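Local coordinates for Lin1840 protein (PDB 4ZOC), which probably hydrolyses terminal, non-reducing beta-D-glucosyl residues with release of beta-D-glucose, as a family 3 glycoside hydrolase involved in beta-1,2-glucan metabolism, at residues V376-K381 against D520-L525; V459-L464 against V501-N506; A370-A375 against G542-S547; G507-V512 against L550-P555. The protein carries 2 engineered substitutions. All blocks are in the same frame, centred on the assembly; numbering follows the deposited sequence.

Contact 1 (V376-K381 against D520-L525); sequences VLLENK and DALLEL
Leu378 and Leu522 meet in the closely packed part of this antiparallel strand pair, with CD1 of Leu378 3.9 Å from CD2 of Leu522 and touching CB of Glu524 as well. Two successive amides grip Leu522 O: Leu378 N at 2.8 Å, almost head-on to the carbonyl, and Glu379 N at 3.2 Å, in the carbonyl plane on a lone pair. Leu522 N answers with a 3.0 Å bond to Glu379 O, approaching from above that carbonyl plane. On the other face, Leu377 and Leu523 are set nearly perpendicular, their CD1 atoms 4.1 Å apart. With its CG anti to the backbone N (chi1 -177°), Leu523 lays CD1 against Val376 O and Leu377 CA. Val376 and Glu524 then close the buried end with reciprocal backbone bonds.

The opposite end is looser and partly exposed. Lys381 N still bonds Asp520 O at 2.8 Å, and the lysine's CB and CG pack against that oxygen, but NZ stays 5.6 Å from Asp520 OD1 and bonds Ser519 O and Ala516 O instead. Glu379 keeps its backbone and CB in the packed part; its carboxylate, bent off at chi2, leaves to bond Tyr596 OH. Leu378 and Glu379 thus both face Leu522: a classic beta bulge, set in the outermost, antiparallel strand 376-380 of the mixed sheet in the alpha/beta sandwich of family 3 glycoside hydrolases.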
loop_
_atom_site.group_PDB
_atom_site.type_symbol
_atom_site.label_atom_id
_atom_site.label_comp_id
_atom_site.label_asym_id
_atom_site.label_seq_id
_atom_site.Cartn_x
_atom_site.Cartn_y
_atom_site.Cartn_z
ATOM N N VAL A 376 15.200 19.633 -12.349
ATOM C CA VAL A 376 16.166 18.642 -11.838
ATOM C C VAL A 376 16.852 17.993 -13.006
ATOM O O VAL A 376 16.246 17.408 -13.885
ATOM C CB VAL A 376 15.555 17.543 -10.961
ATOM C CG1 VAL A 376 16.658 16.630 -10.429
ATOM C CG2 VAL A 376 14.722 18.141 -9.853
ATOM N N LEU A 377 18.146 18.223 -13.057
ATOM C CA LEU A 377 18.961 17.586 -14.078
ATOM C C LEU A 377 19.229 16.189 -13.671
ATOM O O LEU A 377 19.886 15.948 -12.655
ATOM C CB LEU A 377 20.283 18.365 -14.289
ATOM C CG LEU A 377 21.162 17.820 -15.463
ATOM C CD1 LEU A 377 20.530 17.914 -16.858
ATOM C CD2 LEU A 377 22.533 18.514 -15.456
ATOM N N LEU A 378 18.739 15.243 -14.441
ATOM C CA LEU A 378 18.795 13.803 -14.020
ATOM C C LEU A 378 19.909 13.010 -14.705
ATOM O O LEU A 378 20.499 12.046 -14.114
ATOM C CB LEU A 378 17.451 13.154 -14.318
ATOM C CG LEU A 378 16.257 13.634 -13.486
ATOM C CD1 LEU A 378 15.022 12.949 -13.969
ATOM C CD2 LEU A 378 16.561 13.381 -12.026
ATOM N N GLU A 379 20.219 13.391 -15.933
ATOM C CA GLU A 379 21.353 12.798 -16.742
ATOM C C GLU A 379 22.024 13.891 -17.559
ATOM O O GLU A 379 21.353 14.816 -18.044
ATOM C CB GLU A 379 20.925 11.679 -17.738
ATOM C CG GLU A 379 20.230 10.469 -17.106
ATOM C CD GLU A 379 21.118 9.606 -16.225
ATOM O OE1 GLU A 379 22.386 9.730 -16.301
ATOM O OE2 GLU A 379 20.494 8.800 -15.482
ATOM N N ASN A 380 23.329 13.763 -17.734
ATOM C CA ASN A 380 24.083 14.647 -18.661
ATOM C C ASN A 380 25.368 13.944 -18.936
ATOM O O ASN A 380 26.397 14.182 -18.289
ATOM C CB ASN A 380 24.339 15.982 -18.023
ATOM C CG ASN A 380 24.923 17.007 -18.993
ATOM O OD1 ASN A 380 24.815 16.870 -20.197
ATOM N ND2 ASN A 380 25.542 18.019 -18.446
ATOM N N LYS A 381 25.247 13.034 -19.865
ATOM C CA LYS A 381 26.362 12.158 -20.328
ATOM C C LYS A 381 27.271 12.958 -21.270
ATOM O O LYS A 381 26.812 13.642 -22.178
ATOM C CB LYS A 381 25.760 10.929 -20.970
ATOM C CG LYS A 381 24.881 10.146 -19.959
ATOM C CD LYS A 381 24.330 8.836 -20.536
ATOM C CE LYS A 381 22.814 8.702 -20.352
ATOM N NZ LYS A 381 22.296 7.620 -21.250
ATOM N N ASP A 520 21.104 11.257 -24.141
ATOM C CA ASP A 520 22.338 11.636 -23.539
ATOM C C ASP A 520 22.172 12.525 -22.340
ATOM O O ASP A 520 23.022 12.558 -21.492
ATOM C CB ASP A 520 23.217 12.353 -24.580
ATOM C CG ASP A 520 23.480 11.467 -25.800
ATOM O OD1 ASP A 520 24.190 10.520 -25.637
ATOM O OD2 ASP A 520 22.860 11.544 -26.845
ATOM N N ALA A 521 21.092 13.297 -22.304
ATOM C CA ALA A 521 20.735 14.134 -21.188
ATOM C C ALA A 521 19.263 14.134 -20.951
ATOM O O ALA A 521 18.424 13.853 -21.849
ATOM C CB ALA A 521 21.229 15.606 -21.339
ATOM N N LEU A 522 18.926 14.342 -19.698
ATOM C CA LEU A 522 17.505 14.213 -19.213
ATOM C C LEU A 522 17.268 15.271 -18.133
ATOM O O LEU A 522 17.947 15.309 -17.117
ATOM C CB LEU A 522 17.183 12.806 -18.657
ATOM C CG LEU A 522 15.852 12.685 -17.958
ATOM C CD1 LEU A 522 14.765 12.933 -18.970
ATOM C CD2 LEU A 522 15.698 11.252 -17.398
ATOM N N LEU A 523 16.400 16.218 -18.477
ATOM C CA LEU A 523 16.089 17.398 -17.656
ATOM C C LEU A 523 14.584 17.399 -17.286
ATOM O O LEU A 523 13.682 17.426 -18.150
ATOM C CB LEU A 523 16.473 18.664 -18.413
ATOM C CG LEU A 523 16.275 20.031 -17.638
ATOM C CD1 LEU A 523 17.088 20.072 -16.360
ATOM C CD2 LEU A 523 16.511 21.227 -18.571
ATOM N N GLU A 524 14.344 17.302 -15.989
ATOM C CA GLU A 524 13.016 17.264 -15.421
ATOM C C GLU A 524 12.555 18.667 -15.089
ATOM O O GLU A 524 13.059 19.301 -14.145
ATOM C CB GLU A 524 13.026 16.345 -14.192
ATOM C CG GLU A 524 11.730 16.424 -13.345
ATOM C CD GLU A 524 10.519 15.871 -14.055
ATOM O OE1 GLU A 524 9.951 16.613 -14.935
ATOM O OE2 GLU A 524 10.165 14.709 -13.762
ATOM N N LEU A 525 11.674 19.181 -15.920
ATOM C CA LEU A 525 11.142 20.566 -15.766
ATOM C C LEU A 525 9.871 20.607 -14.984
ATOM O O LEU A 525 9.433 21.727 -14.649
ATOM C CB LEU A 525 10.839 21.224 -17.116
ATOM C CG LEU A 525 12.202 21.529 -17.681
ATOM C CD1 LEU A 525 12.454 21.000 -19.049
ATOM C CD2 LEU A 525 12.899 22.782 -17.323
#

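Contact 2 (V459-L464 against V501-N506); sequences VVVLAL and VITLFN
Val460 O receives the first bond from the neighbouring strand, Val501 N at 2.8 Å, while CG1 of Val501 touches the same oxygen. That methyl occupies the crowded position between its own N and carbonyl carbon (chi1 49°), which brings it to 3.8 Å from CG2 of Val461. The two valine side chains run alongside each other, and the other branch of Val461, CG1, reaches CG2 of Thr503. Helix 532-541 closes over this face through Leu540.

At Leu462 the chain both gives and takes: its N bonds Val501 O in a nearly straight 2.8 Å contact (173° at the hydrogen), and its O accepts from Thr503 N. The side chain is on the face covered by helix 484-494, where CD2 lies 3.8 Å from CG1 of Ile502. That helix connects the two parallel strands, making a beta-alpha-beta unit of the C-terminal domain, and the strand segments are turned 21° from each other.

Ala463 returns to the valine face. Its small CB rests 3.5 Å from OG1 of Thr503, a buried hydroxyl for which the model contains no hydrogen-bonding partner. Leu464 follows on the helix 484-494 side, sending CD1 across to CG2 of Ile502 and setting CB against CD1 of Leu504. Its N makes a longer bond, 3.2 Å, to Thr503 O, and its O takes Phe505 N at 2.9 Å while also lying at the edge of the Phe505 ring, in the ring plane.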
loop_
_atom_site.group_PDB
_atom_site.type_symbol
_atom_site.label_atom_id
_atom_site.label_comp_id
_atom_site.label_asym_id
_atom_site.label_seq_id
_atom_site.Cartn_x
_atom_site.Cartn_y
_atom_site.Cartn_z
ATOM N N VAL A 459 21.895 18.724 -32.685
ATOM C CA VAL A 459 21.455 18.109 -31.405
ATOM C C VAL A 459 19.932 18.137 -31.400
ATOM O O VAL A 459 19.260 18.973 -32.097
ATOM C CB VAL A 459 21.969 18.871 -30.169
ATOM C CG1 VAL A 459 23.490 18.933 -30.168
ATOM C CG2 VAL A 459 21.422 20.262 -30.168
ATOM N N VAL A 460 19.347 17.231 -30.619
ATOM C CA VAL A 460 17.930 17.089 -30.582
ATOM C C VAL A 460 17.508 17.415 -29.188
ATOM O O VAL A 460 18.089 16.933 -28.229
ATOM C CB VAL A 460 17.490 15.674 -30.888
ATOM C CG1 VAL A 460 15.977 15.515 -30.905
ATOM C CG2 VAL A 460 18.127 15.167 -32.196
ATOM N N VAL A 461 16.561 18.321 -29.089
ATOM C CA VAL A 461 15.864 18.571 -27.844
ATOM C C VAL A 461 14.499 17.855 -28.044
ATOM O O VAL A 461 13.613 18.341 -28.829
ATOM C CB VAL A 461 15.661 20.095 -27.557
ATOM C CG1 VAL A 461 14.756 20.274 -26.314
ATOM C CG2 VAL A 461 16.904 20.869 -27.314
ATOM N N LEU A 462 14.282 16.756 -27.289
ATOM C CA LEU A 462 13.143 15.881 -27.436
ATOM C C LEU A 462 12.254 16.274 -26.267
ATOM O O LEU A 462 12.558 15.995 -25.109
ATOM C CB LEU A 462 13.569 14.438 -27.317
ATOM C CG LEU A 462 12.438 13.414 -27.345
ATOM C CD1 LEU A 462 11.464 13.553 -28.531
ATOM C CD2 LEU A 462 12.995 11.981 -27.401
ATOM N N ALA A 463 11.181 16.964 -26.566
ATOM C CA ALA A 463 10.308 17.513 -25.523
ATOM C C ALA A 463 9.107 16.617 -25.343
ATOM O O ALA A 463 8.156 16.573 -26.214
ATOM C CB ALA A 463 9.905 18.973 -25.883
ATOM N N LEU A 464 9.127 15.887 -24.237
ATOM C CA LEU A 464 8.095 14.914 -23.889
ATOM C C LEU A 464 7.287 15.313 -22.686
ATOM O O LEU A 464 7.733 16.066 -21.811
ATOM C CB LEU A 464 8.736 13.568 -23.526
ATOM C CG LEU A 464 9.683 12.984 -24.602
ATOM C CD1 LEU A 464 10.296 11.674 -24.078
ATOM C CD2 LEU A 464 8.921 12.787 -25.876
ATOM N N VAL A 501 18.914 15.609 -25.863
ATOM C CA VAL A 501 18.484 16.008 -24.528
ATOM C C VAL A 501 16.955 15.850 -24.481
ATOM O O VAL A 501 16.211 16.359 -25.341
ATOM C CB VAL A 501 18.963 17.391 -24.072
ATOM C CG1 VAL A 501 18.723 18.467 -25.066
ATOM C CG2 VAL A 501 18.329 17.768 -22.742
ATOM N N ILE A 502 16.463 15.127 -23.487
ATOM C CA ILE A 502 15.025 15.011 -23.259
ATOM C C ILE A 502 14.633 16.064 -22.206
ATOM O O ILE A 502 15.235 16.137 -21.082
ATOM C CB ILE A 502 14.594 13.593 -22.808
ATOM C CG1 ILE A 502 14.622 12.631 -23.990
ATOM C CG2 ILE A 502 13.121 13.580 -22.302
ATOM C CD1 ILE A 502 14.468 11.122 -23.690
ATOM N N THR A 503 13.660 16.899 -22.544
ATOM C CA THR A 503 13.167 17.884 -21.588
ATOM C C THR A 503 11.791 17.361 -21.260
ATOM O O THR A 503 10.957 17.323 -22.086
ATOM C CB THR A 503 13.076 19.321 -22.208
ATOM O OG1 THR A 503 12.414 19.228 -23.440
ATOM C CG2 THR A 503 14.414 19.895 -22.524
ATOM N N LEU A 504 11.599 16.896 -20.019
ATOM C CA LEU A 504 10.402 16.260 -19.575
ATOM C C LEU A 504 9.507 17.179 -18.765
ATOM O O LEU A 504 9.939 17.828 -17.830
ATOM C CB LEU A 504 10.752 14.984 -18.769
ATOM C CG LEU A 504 9.585 14.101 -18.282
ATOM C CD1 LEU A 504 8.899 13.400 -19.422
ATOM C CD2 LEU A 504 10.164 13.044 -17.321
ATOM N N PHE A 505 8.247 17.222 -19.167
ATOM C CA PHE A 505 7.191 18.025 -18.455
ATOM C C PHE A 505 6.097 17.113 -17.934
ATOM O O PHE A 505 5.553 16.237 -18.642
ATOM C CB PHE A 505 6.624 19.035 -19.411
ATOM C CG PHE A 505 7.642 20.011 -19.920
ATOM C CD1 PHE A 505 8.464 19.698 -20.975
ATOM C CD2 PHE A 505 7.728 21.247 -19.361
ATOM C CE1 PHE A 505 9.411 20.597 -21.424
ATOM C CE2 PHE A 505 8.630 22.152 -19.829
ATOM C CZ PHE A 505 9.487 21.839 -20.851
ATOM N N ASN A 506 5.770 17.271 -16.660
ATOM C CA ASN A 506 4.986 16.279 -15.996
ATOM C C ASN A 506 4.629 16.702 -14.576
ATOM O O ASN A 506 5.270 17.557 -14.041
ATOM C CB ASN A 506 5.687 14.919 -15.956
ATOM C CG ASN A 506 7.058 14.959 -15.384
ATOM O OD1 ASN A 506 7.897 15.714 -15.870
ATOM N ND2 ASN A 506 7.349 14.132 -14.359
#

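Contact 3 (A370-A375 against G542-S547); sequences AGVESA and GASNPS
Val372 packs against Ser544, both of its methyls lying 3.8 Å from Ser544 OG in a purely van der Waals contact. No direct hydrogen bond joins the two segments; two waters do that work instead. Both donate to Val372 O, which lies in the last turn of helix 361-374. The first water also donates to Ala375 O at 2.6 Å and accepts from Ser547 N at 2.8 Å. The second donates to Asn545 O and accepts from Ser547 OG at 2.7 Å, so the loop is clasped through its backbone and a side chain together.

Further out, Lys665 NZ also hydrogen-bonds Ser547 OG, which stands 3.9 Å from Glu373 OE1 with no direct bond between them. Lys665 and Lys639, both beyond the two segments, form salt bridges with OE1 and OE2 of Glu373 respectively. Asn545 is fixed by Tyr604 N and Ala637 O.

Helix 532-541, which runs into the 542-547 loop, sets Val535 and Leu539 against Val372 and Ala375. The two lysines lie on strands 638-648 and 659-668 of the C-terminal fibronectin-like sheet, and helices 103-108 and 112-128 also pack on the helical segment, through Ser374 and through Ala370 and Glu373 respectively.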
loop_
_atom_site.group_PDB
_atom_site.type_symbol
_atom_site.label_atom_id
_atom_site.label_comp_id
_atom_site.label_asym_id
_atom_site.label_seq_id
_atom_site.Cartn_x
_atom_site.Cartn_y
_atom_site.Cartn_z
ATOM N N ALA A 370 12.032 30.864 -10.005
ATOM C CA ALA A 370 11.508 29.696 -9.335
ATOM C C ALA A 370 11.652 28.447 -10.201
ATOM O O ALA A 370 12.000 27.397 -9.671
ATOM C CB ALA A 370 10.060 29.849 -8.900
ATOM N N GLY A 371 11.305 28.574 -11.483
ATOM C CA GLY A 371 11.442 27.478 -12.450
ATOM C C GLY A 371 12.883 26.996 -12.577
ATOM O O GLY A 371 13.101 25.765 -12.604
ATOM N N VAL A 372 13.863 27.912 -12.672
ATOM C CA VAL A 372 15.253 27.463 -12.760
ATOM C C VAL A 372 15.759 26.885 -11.434
ATOM O O VAL A 372 16.772 26.143 -11.397
ATOM C CB VAL A 372 16.209 28.504 -13.392
ATOM C CG1 VAL A 372 15.659 28.958 -14.741
ATOM C CG2 VAL A 372 16.412 29.690 -12.561
ATOM N N GLU A 373 15.130 27.254 -10.311
ATOM C CA GLU A 373 15.509 26.614 -8.999
ATOM C C GLU A 373 14.974 25.188 -8.819
ATOM O O GLU A 373 15.562 24.393 -8.089
ATOM C CB GLU A 373 14.978 27.414 -7.779
ATOM C CG GLU A 373 15.608 28.795 -7.642
ATOM C CD GLU A 373 17.026 28.743 -7.167
ATOM O OE1 GLU A 373 17.369 27.839 -6.369
ATOM O OE2 GLU A 373 17.800 29.588 -7.643
ATOM N N SER A 374 13.894 24.883 -9.500
ATOM C CA SER A 374 13.038 23.709 -9.258
ATOM C C SER A 374 13.252 22.540 -10.243
ATOM O O SER A 374 12.954 21.383 -9.931
ATOM C CB SER A 374 11.590 24.136 -9.383
ATOM O OG SER A 374 11.262 25.051 -8.382
ATOM N N ALA A 375 13.779 22.840 -11.406
ATOM C CA ALA A 375 14.069 21.789 -12.409
ATOM C C ALA A 375 15.184 20.881 -11.880
ATOM O O ALA A 375 16.070 21.347 -11.109
ATOM C CB ALA A 375 14.474 22.379 -13.721
ATOM N N GLY A 542 22.835 27.152 -20.295
ATOM C CA GLY A 542 23.732 27.497 -19.221
ATOM C C GLY A 542 23.680 28.909 -18.680
ATOM O O GLY A 542 24.466 29.238 -17.820
ATOM N N ALA A 543 22.740 29.734 -19.132
ATOM C CA ALA A 543 22.483 30.991 -18.491
ATOM C C ALA A 543 22.062 30.731 -17.053
ATOM O O ALA A 543 22.412 31.530 -16.157
ATOM C CB ALA A 543 21.443 31.723 -19.263
ATOM N N SER A 544 21.339 29.627 -16.819
ATOM C CA SER A 544 21.091 29.101 -15.454
ATOM C C SER A 544 21.671 27.687 -15.298
ATOM O O SER A 544 21.660 26.949 -16.246
ATOM C CB SER A 544 19.599 29.114 -15.166
ATOM O OG SER A 544 19.147 30.449 -15.086
ATOM N N ASN A 545 22.179 27.356 -14.111
ATOM C CA ASN A 545 22.791 26.091 -13.913
ATOM C C ASN A 545 21.806 25.258 -13.060
ATOM O O ASN A 545 21.430 25.693 -11.957
ATOM C CB ASN A 545 24.106 26.325 -13.173
ATOM C CG ASN A 545 24.902 25.086 -12.935
ATOM O OD1 ASN A 545 24.498 23.975 -13.235
ATOM N ND2 ASN A 545 26.121 25.291 -12.404
ATOM N N PRO A 546 21.317 24.110 -13.617
ATOM C CA PRO A 546 20.341 23.273 -12.818
ATOM C C PRO A 546 20.789 23.122 -11.401
ATOM O O PRO A 546 21.973 22.771 -11.173
ATOM C CB PRO A 546 20.342 21.923 -13.568
ATOM C CG PRO A 546 20.721 22.320 -14.965
ATOM C CD PRO A 546 21.724 23.420 -14.844
ATOM N N SER A 547 19.839 23.172 -10.455
ATOM C CA SER A 547 20.140 23.045 -9.094
ATOM C C SER A 547 19.127 22.379 -8.228
ATOM O O SER A 547 19.320 22.274 -7.000
ATOM C CB SER A 547 20.496 24.401 -8.499
ATOM O OG SER A 547 19.381 25.251 -8.415
HETATM O O HOH W 1 17.399 23.490 -11.704
HETATM O O HOH W 2 19.367 26.629 -10.702
#

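Contact 4 (G507-V512 against L550-P555); sequences GRPLEV and LSMSFP
Pro509 lies over one face of the Phe554 ring, its CA making a CH-pi contact 3.9 Å from the ring centroid and 18° off the normal. Leu510 N lies over the same face, and the CG2 methyl of Val512 comes instead to the rim, near the ring plane, 4.0 Å from CD2 of Phe554. The Phe554 ring is thus bordered from above and from the edge by successive parts of the 507-512 loop.

Aliphatic packing extends the contact from the proline ring. CG of Pro509 meets SD of Met552 at 3.7 Å, the proline ring lying crosswise to the methionine chain, which starts with CG anti to the backbone N (chi1 -165°) and runs CB, CG and SD past that proline carbon. CB of Pro509 lies 3.7 Å from Ser553 O and also touches CD of Pro555.

Polar linkage passes through a single water, since the segments share no direct hydrogen bond. It accepts from Val512 N at 3.1 Å and lies close to both Leu510 O and Pro555 O. The charged side chains are buried and find their partners beyond the two segments: Arg508 forms a salt bridge with Glu466; Glu511 forms one with Arg481 through OE1 and hydrogen-bonds Thr558 OG1 through OE2.

Leu104 of helix 103-108 and Pro145 also press on Pro509, bringing in parts of the N-terminal TIM-barrel region. The pairing joins the loop that follows parallel strand 500-505, at the carboxyl edge of the sheet, to the long connection after helix 532-541 in the alpha/beta sandwich domain of a family 3 glycosidase.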
loop_
_atom_site.group_PDB
_atom_site.type_symbol
_atom_site.label_atom_id
_atom_site.label_comp_id
_atom_site.label_asym_id
_atom_site.label_seq_id
_atom_site.Cartn_x
_atom_site.Cartn_y
_atom_site.Cartn_z
ATOM N N GLY A 507 3.583 16.056 -13.997
ATOM C CA GLY A 507 3.094 16.386 -12.667
ATOM C C GLY A 507 3.330 15.331 -11.640
ATOM O O GLY A 507 2.859 15.471 -10.525
ATOM N N ARG A 508 3.996 14.232 -12.003
ATOM C CA ARG A 508 4.256 13.062 -11.095
ATOM C C ARG A 508 5.549 12.416 -11.495
ATOM O O ARG A 508 5.926 12.506 -12.650
ATOM C CB ARG A 508 3.149 11.962 -11.183
ATOM C CG ARG A 508 2.855 11.546 -12.642
ATOM C CD ARG A 508 2.207 10.201 -12.829
ATOM N NE ARG A 508 0.944 10.182 -12.123
ATOM C CZ ARG A 508 -0.175 10.737 -12.587
ATOM N NH1 ARG A 508 -0.185 11.350 -13.746
ATOM N NH2 ARG A 508 -1.291 10.653 -11.904
ATOM N N PRO A 509 6.260 11.753 -10.534
ATOM C CA PRO A 509 7.276 10.749 -10.952
ATOM C C PRO A 509 6.700 9.800 -11.967
ATOM O O PRO A 509 5.483 9.445 -11.930
ATOM C CB PRO A 509 7.554 10.010 -9.649
ATOM C CG PRO A 509 7.293 11.078 -8.554
ATOM C CD PRO A 509 6.045 11.686 -9.070
ATOM N N LEU A 510 7.545 9.421 -12.911
ATOM C CA LEU A 510 7.147 8.517 -13.993
ATOM C C LEU A 510 8.233 7.446 -14.086
ATOM O O LEU A 510 9.365 7.656 -13.588
ATOM C CB LEU A 510 7.040 9.245 -15.325
ATOM C CG LEU A 510 5.789 10.123 -15.431
ATOM C CD1 LEU A 510 6.095 11.133 -16.516
ATOM C CD2 LEU A 510 4.487 9.340 -15.587
ATOM N N GLU A 511 7.946 6.407 -14.827
ATOM C CA GLU A 511 8.978 5.425 -15.226
ATOM C C GLU A 511 9.875 6.022 -16.346
ATOM O O GLU A 511 9.455 6.198 -17.503
ATOM C CB GLU A 511 8.345 4.143 -15.742
ATOM C CG GLU A 511 7.432 3.404 -14.788
ATOM C CD GLU A 511 6.915 2.063 -15.328
ATOM O OE1 GLU A 511 7.421 1.558 -16.393
ATOM O OE2 GLU A 511 5.996 1.512 -14.684
ATOM N N VAL A 512 11.074 6.421 -15.978
ATOM C CA VAL A 512 11.911 7.115 -16.901
ATOM C C VAL A 512 13.149 6.321 -17.337
ATOM O O VAL A 512 14.023 6.866 -18.104
ATOM C CB VAL A 512 12.272 8.533 -16.429
ATOM C CG1 VAL A 512 11.028 9.385 -16.235
ATOM C CG2 VAL A 512 13.214 8.492 -15.227
ATOM N N LEU A 550 15.630 15.858 -6.403
ATOM C CA LEU A 550 14.336 15.180 -6.298
ATOM C C LEU A 550 13.787 15.248 -4.876
ATOM O O LEU A 550 14.501 14.898 -3.933
ATOM C CB LEU A 550 14.449 13.732 -6.808
ATOM C CG LEU A 550 14.655 13.555 -8.312
ATOM C CD1 LEU A 550 14.736 12.007 -8.527
ATOM C CD2 LEU A 550 13.618 14.178 -9.218
ATOM N N SER A 551 12.529 15.689 -4.763
ATOM C CA SER A 551 11.813 15.622 -3.471
ATOM C C SER A 551 10.864 14.407 -3.368
ATOM O O SER A 551 10.184 14.177 -2.305
ATOM C CB SER A 551 11.121 16.958 -3.265
ATOM O OG SER A 551 10.036 17.005 -4.123
ATOM N N MET A 552 10.834 13.599 -4.448
ATOM C CA MET A 552 10.106 12.342 -4.487
ATOM C C MET A 552 10.882 11.331 -5.340
ATOM O O MET A 552 11.388 11.663 -6.409
ATOM C CB MET A 552 8.704 12.571 -4.976
ATOM C CG MET A 552 7.753 11.419 -4.727
ATOM S SD MET A 552 6.053 11.803 -5.193
ATOM C CE MET A 552 5.261 10.368 -4.455
ATOM N N SER A 553 10.906 10.093 -4.883
ATOM C CA SER A 553 11.637 9.001 -5.545
ATOM C C SER A 553 11.010 8.664 -6.877
ATOM O O SER A 553 9.771 8.726 -7.031
ATOM C CB SER A 553 11.585 7.760 -4.613
ATOM O OG SER A 553 12.305 7.989 -3.414
ATOM N N PHE A 554 11.852 8.371 -7.876
ATOM C CA PHE A 554 11.396 7.919 -9.198
ATOM C C PHE A 554 11.507 6.386 -9.232
ATOM O O PHE A 554 12.608 5.854 -9.251
ATOM C CB PHE A 554 12.252 8.559 -10.302
ATOM C CG PHE A 554 11.722 9.915 -10.743
ATOM C CD1 PHE A 554 11.348 10.853 -9.815
ATOM C CD2 PHE A 554 11.507 10.197 -12.078
ATOM C CE1 PHE A 554 10.793 12.054 -10.192
ATOM C CE2 PHE A 554 10.963 11.419 -12.490
ATOM C CZ PHE A 554 10.648 12.358 -11.510
ATOM N N PRO A 555 10.328 5.677 -9.194
ATOM C CA PRO A 555 10.437 4.236 -9.185
ATOM C C PRO A 555 11.056 3.614 -10.403
ATOM O O PRO A 555 11.012 4.110 -11.526
ATOM C CB PRO A 555 8.997 3.757 -8.986
ATOM C CG PRO A 555 8.245 4.953 -8.430
ATOM C CD PRO A 555 8.936 6.093 -9.128
HETATM O O HOH W 3 11.578 6.253 -12.958
#

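In the fold
Contacts 1 and 2 share one mixed sheet, their centres 9 Å apart: strand 521-524 lies between 376-380 and 500-505, and Leu523 O lies 2.8 Å from Leu504 N, a probable hydrogen bond. Contact 3 adjoins contact 1 because helix 361-374 leads into strand 376-380, and Leu377 CB packs 3.6 Å from Pro546 CB. Contact 4 meets contact 1 through Phe554 CZ, 3.3 Å from Glu524 OE2, and contact 2 where Leu504 CD2 touches Val512 CG1. Segments 542-547 and 550-555 follow closely in one loop, yet contacts 3 and 4 do not otherwise touch, centres 18 Å apart. All four lie away from the glucose pocket of Trp271, Trp409 and Glu473 and from the magnesium site.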